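Orotidine 5'-phosphate decarboxylase (Lactobacillus acidophilus, PDB 3TFX) probably catalyses the decarboxylation of orotidine 5'-monophosphate to UMP, the last step of de novo UMP biosynthesis, as a homodimeric TIM barrel. Local coordinates at residues F33-M38 with K58-L63; L82-T87 with S114-L119. All coordinates share one frame; numbering follows the deposited sequence.

Contact 1. Residues F33-M38 with K58-L63; sequences FVKVGM and KIFLDL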
# COMPACT_ATOMS: atom_id res chain seq x y z
N PHE A 33 0.08 -3.29 -22.29
CA PHE A 33 0.43 -2.58 -21.08
C PHE A 33 -0.77 -2.81 -20.17
O PHE A 33 -1.88 -2.39 -20.47
CB PHE A 33 0.61 -1.08 -21.40
CG PHE A 33 1.39 -0.28 -20.35
CD1 PHE A 33 2.07 0.87 -20.72
CD2 PHE A 33 1.43 -0.67 -19.01
CE1 PHE A 33 2.78 1.64 -19.79
CE2 PHE A 33 2.15 0.08 -18.06
CZ PHE A 33 2.82 1.24 -18.45
N VAL A 34 -0.55 -3.51 -19.05
CA VAL A 34 -1.65 -3.78 -18.13
C VAL A 34 -1.43 -3.20 -16.74
O VAL A 34 -0.29 -2.93 -16.34
CB VAL A 34 -1.96 -5.31 -18.01
CG1 VAL A 34 -2.40 -5.88 -19.35
CG2 VAL A 34 -0.77 -6.06 -17.44
N LYS A 35 -2.53 -3.03 -16.01
CA LYS A 35 -2.48 -2.59 -14.62
C LYS A 35 -3.03 -3.66 -13.70
O LYS A 35 -4.17 -4.09 -13.88
CB LYS A 35 -3.29 -1.30 -14.40
CG LYS A 35 -3.17 -0.72 -12.96
CD LYS A 35 -3.98 0.55 -12.80
CE LYS A 35 -5.41 0.28 -12.36
NZ LYS A 35 -5.60 0.50 -10.90
N VAL A 36 -2.23 -4.08 -12.73
CA VAL A 36 -2.69 -4.95 -11.64
C VAL A 36 -2.43 -4.33 -10.27
O VAL A 36 -1.46 -3.59 -10.07
CB VAL A 36 -2.08 -6.37 -11.73
CG1 VAL A 36 -2.71 -7.13 -12.89
CG2 VAL A 36 -0.57 -6.30 -11.90
N GLY A 37 -3.32 -4.60 -9.34
CA GLY A 37 -3.26 -4.00 -8.03
C GLY A 37 -3.12 -5.06 -6.98
O GLY A 37 -2.63 -6.16 -7.25
N MSE A 38 -3.55 -4.72 -5.77
CA MSE A 38 -3.56 -5.64 -4.63
C MSE A 38 -4.29 -6.95 -4.91
O MSE A 38 -3.82 -8.00 -4.50
CB MSE A 38 -4.28 -4.99 -3.45
CG MSE A 38 -3.44 -4.08 -2.65
SE MSE A 38 -4.62 -3.27 -1.34
CE MSE A 38 -3.58 -1.64 -1.10
N LYS A 58 4.31 -4.73 -20.49
CA LYS A 58 4.53 -3.57 -19.64
C LYS A 58 3.48 -3.62 -18.52
O LYS A 58 2.30 -3.85 -18.79
CB LYS A 58 4.48 -2.27 -20.44
CG LYS A 58 5.69 -2.05 -21.36
CD LYS A 58 5.75 -0.61 -21.89
CE LYS A 58 6.31 -0.50 -23.33
NZ LYS A 58 7.76 -0.84 -23.48
N ILE A 59 3.92 -3.50 -17.27
CA ILE A 59 3.03 -3.58 -16.11
C ILE A 59 3.05 -2.30 -15.29
O ILE A 59 4.11 -1.82 -14.90
CB ILE A 59 3.32 -4.83 -15.19
CG1 ILE A 59 2.75 -6.12 -15.79
CG2 ILE A 59 2.70 -4.67 -13.80
CD1 ILE A 59 3.64 -6.76 -16.81
N PHE A 60 1.86 -1.76 -15.04
CA PHE A 60 1.64 -0.74 -14.03
C PHE A 60 1.29 -1.53 -12.78
O PHE A 60 0.18 -2.04 -12.65
CB PHE A 60 0.52 0.21 -14.51
CG PHE A 60 0.03 1.23 -13.49
CD1 PHE A 60 0.63 1.38 -12.24
CD2 PHE A 60 -1.04 2.04 -13.81
CE1 PHE A 60 0.15 2.33 -11.33
CE2 PHE A 60 -1.53 2.99 -12.91
CZ PHE A 60 -0.94 3.14 -11.66
N LEU A 61 2.26 -1.69 -11.88
CA LEU A 61 2.00 -2.37 -10.61
C LEU A 61 1.54 -1.37 -9.55
O LEU A 61 2.34 -0.61 -8.98
CB LEU A 61 3.22 -3.16 -10.13
CG LEU A 61 3.06 -3.95 -8.83
CD1 LEU A 61 1.77 -4.78 -8.79
CD2 LEU A 61 4.26 -4.84 -8.64
N ASP A 62 0.24 -1.40 -9.27
CA ASP A 62 -0.45 -0.35 -8.55
C ASP A 62 -0.77 -0.76 -7.11
O ASP A 62 -1.90 -1.15 -6.79
CB ASP A 62 -1.72 0.01 -9.33
CG ASP A 62 -2.50 1.17 -8.71
OD1 ASP A 62 -2.04 1.81 -7.73
OD2 ASP A 62 -3.61 1.43 -9.22
N LEU A 63 0.24 -0.63 -6.25
CA LEU A 63 0.16 -1.06 -4.85
C LEU A 63 0.09 0.10 -3.84
O LEU A 63 -0.04 -0.14 -2.64
CB LEU A 63 1.35 -1.95 -4.52
CG LEU A 63 1.30 -3.48 -4.62
CD1 LEU A 63 0.15 -4.06 -5.46
CD2 LEU A 63 2.68 -4.05 -5.02
O HOH W 1 -4.09 -1.73 -5.46
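Lys58 lays its CB over one face of the Phe33 ring, 3.8 Å from the ring centroid, in a CH-pi contact. Its carbonyl O accepts a hydrogen bond from Val34 N. Ile59 faces the other side of the sheet, towards helix 46-54. Its CG1 lies beside Val34 CG2 at 3.9 Å, and its CG2 reaches Val36 CG2. Phe60 N donates to Val34 O at 2.8 Å, and Phe60 O accepts Val36 N at 3.2 Å. Phe33 CE2 also meets this backbone N, which lies at the ring edge.

Strands 33-36 and 58-65 are parallel neighbours in the closed eight-stranded barrel; Gly37 is the N-cap of the helix that follows. Inside the barrel, Lys35 and the Phe60 ring point the same way. Lys35 CG sits over a face of that ring, and its CD comes within 3.4 Å of Phe60 CD2. Leu61, on the outer side, brings CD1 towards Val36 CG2.

Asp62 N donates to Val36 O at 2.9 Å. With CG anti to its N (chi1 -177°), Asp62 turns OD2 to Lys35 NZ, a 2.8 Å salt bridge through the anti lone pair. OD1 makes a salt bridge to Lys64, the predicted proton donor, and a hydrogen bond to Thr88. Lys35, Asp62 and Leu63 are predicted to bind substrate. A water links Asp62 O to Met38 N. Leu63 CD1 packs against the backbone of Gly37 and Met38.

Contact 2. Residues L82-T87 with S114-L119; sequences LGITFT and SVPKLL
The beta-alpha-beta unit of strand 86-90, helix 95-108 and strand 117-121 brings Phe86 and Thr87 alongside Lys117 to Leu119. Pairing starts with Thr85, just before strand 86-90, whose O accepts a hydrogen bond from Lys117 N at 2.7 Å. The donor is tilted 24° from the carbonyl plane. A water held by Val115 O adds a weak hydrogen bond to the same Thr85 O.

Ahead of this, a chi1 of 82° sets Ile84 CG1 between N and C and lets CD1 meet Pro116 CG at 3.8 Å. The two side chains cross at about a right angle. The Pro116 ring also touches Ile84 O through CG.

The two strands are parallel neighbours in the TIM barrel. Thr87 N donates to Lys117 O at 3.1 Å, and Leu119 N to Thr87 O at 2.8 Å. Two side chains of strand 117-121 meet the Phe86 ring from the same side of its plane, both obliquely. Lys117 CB approaches CD1 of the ring at 3.6 Å, with Lys117 CG near CE1. Leu119 CD1 reaches CD2 of the ring at 3.7 Å. Beyond CG the lysine chain bends away from the strand pair. On the other side of the sheet, Leu118 packs on helix 95-108.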
# COMPACT_ATOMS: atom_id res chain seq x y z
N LEU A 82 11.38 -6.51 -10.43
CA LEU A 82 10.38 -7.27 -11.19
C LEU A 82 10.24 -6.82 -12.65
O LEU A 82 9.58 -7.48 -13.45
CB LEU A 82 9.01 -7.17 -10.49
CG LEU A 82 8.59 -8.10 -9.35
CD1 LEU A 82 9.75 -8.85 -8.72
CD2 LEU A 82 7.79 -7.34 -8.31
N GLY A 83 10.85 -5.68 -12.99
CA GLY A 83 10.82 -5.17 -14.36
C GLY A 83 9.50 -4.49 -14.74
O GLY A 83 9.10 -4.54 -15.90
N ILE A 84 8.84 -3.87 -13.76
CA ILE A 84 7.59 -3.12 -14.02
C ILE A 84 7.89 -1.73 -14.62
O ILE A 84 9.06 -1.32 -14.69
CB ILE A 84 6.58 -3.10 -12.80
CG1 ILE A 84 6.89 -2.05 -11.71
CG2 ILE A 84 6.36 -4.51 -12.21
CD1 ILE A 84 8.19 -2.15 -11.03
N THR A 85 6.85 -1.04 -15.08
CA THR A 85 7.00 0.21 -15.82
C THR A 85 6.50 1.42 -15.00
O THR A 85 7.16 2.45 -14.95
CB THR A 85 6.28 0.13 -17.20
OG1 THR A 85 6.56 -1.14 -17.81
CG2 THR A 85 6.76 1.25 -18.14
N PHE A 86 5.32 1.29 -14.39
CA PHE A 86 4.74 2.32 -13.52
C PHE A 86 4.42 1.68 -12.19
O PHE A 86 4.00 0.52 -12.14
CB PHE A 86 3.38 2.86 -14.05
CG PHE A 86 3.45 3.68 -15.33
CD1 PHE A 86 4.66 4.05 -15.92
CD2 PHE A 86 2.27 4.14 -15.91
CE1 PHE A 86 4.68 4.82 -17.10
CE2 PHE A 86 2.28 4.90 -17.07
CZ PHE A 86 3.49 5.23 -17.67
N THR A 87 4.56 2.46 -11.12
CA THR A 87 4.12 2.05 -9.80
C THR A 87 3.66 3.27 -8.98
O THR A 87 4.08 4.39 -9.27
CB THR A 87 5.24 1.24 -9.09
OG1 THR A 87 4.65 0.26 -8.24
CG2 THR A 87 6.15 2.12 -8.29
N SER A 114 15.06 0.21 -17.92
CA SER A 114 14.58 1.55 -17.64
C SER A 114 13.97 1.63 -16.23
O SER A 114 13.23 0.74 -15.81
CB SER A 114 13.57 1.96 -18.72
OG SER A 114 12.95 3.19 -18.40
N VAL A 115 14.30 2.69 -15.49
CA VAL A 115 13.79 2.89 -14.12
C VAL A 115 12.27 3.10 -14.18
O VAL A 115 11.78 3.96 -14.92
CB VAL A 115 14.43 4.11 -13.41
CG1 VAL A 115 13.89 4.25 -11.96
CG2 VAL A 115 15.97 4.04 -13.40
N PRO A 116 11.51 2.31 -13.40
CA PRO A 116 10.07 2.47 -13.36
C PRO A 116 9.67 3.92 -13.05
O PRO A 116 10.39 4.63 -12.34
CB PRO A 116 9.65 1.57 -12.19
CG PRO A 116 10.69 0.53 -12.11
CD PRO A 116 11.97 1.16 -12.60
N LYS A 117 8.55 4.36 -13.61
CA LYS A 117 8.04 5.71 -13.34
C LYS A 117 7.28 5.68 -12.01
O LYS A 117 6.50 4.78 -11.77
CB LYS A 117 7.14 6.20 -14.48
CG LYS A 117 7.84 6.25 -15.83
CD LYS A 117 8.56 7.59 -15.99
CE LYS A 117 9.98 7.45 -16.51
NZ LYS A 117 10.05 7.26 -17.97
N LEU A 118 7.55 6.66 -11.15
CA LEU A 118 6.89 6.74 -9.84
C LEU A 118 5.72 7.69 -9.93
O LEU A 118 5.87 8.88 -10.21
CB LEU A 118 7.87 7.25 -8.78
CG LEU A 118 7.37 7.47 -7.35
CD1 LEU A 118 6.87 6.16 -6.73
CD2 LEU A 118 8.50 8.10 -6.49
N LEU A 119 4.53 7.17 -9.66
CA LEU A 119 3.34 7.99 -9.75
C LEU A 119 2.75 8.21 -8.37
O LEU A 119 2.62 7.26 -7.59
CB LEU A 119 2.31 7.32 -10.67
CG LEU A 119 2.78 6.94 -12.07
CD1 LEU A 119 1.79 5.98 -12.73
CD2 LEU A 119 2.95 8.19 -12.92
O HOH W 2 9.69 3.23 -16.97

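In the fold
Contacts 1 and 2 lie in series along the chain and share one sheet, with their centres about 10 Å apart. Together with the seam between strands 58-65 and 86-90 they run across four successive strands of the barrel. At that seam Leu61 N probably donates to Phe86 O at 2.8 Å, and Leu61 O probably hydrogen-bonds Thr87 OG1 at 2.6 Å. Ile59 O makes a packing contact with Ile84 CB at 3.5 Å. The Phe33 and Phe86 rings meet across strand 58-65, their planes at about 60°. Contact 1 supplies Lys35, Asp62 and Leu63 to the predicted substrate site. Contact 2 stands next to it: the Thr87 side chain is about 4 Å from that of Met65, another predicted substrate-binding residue.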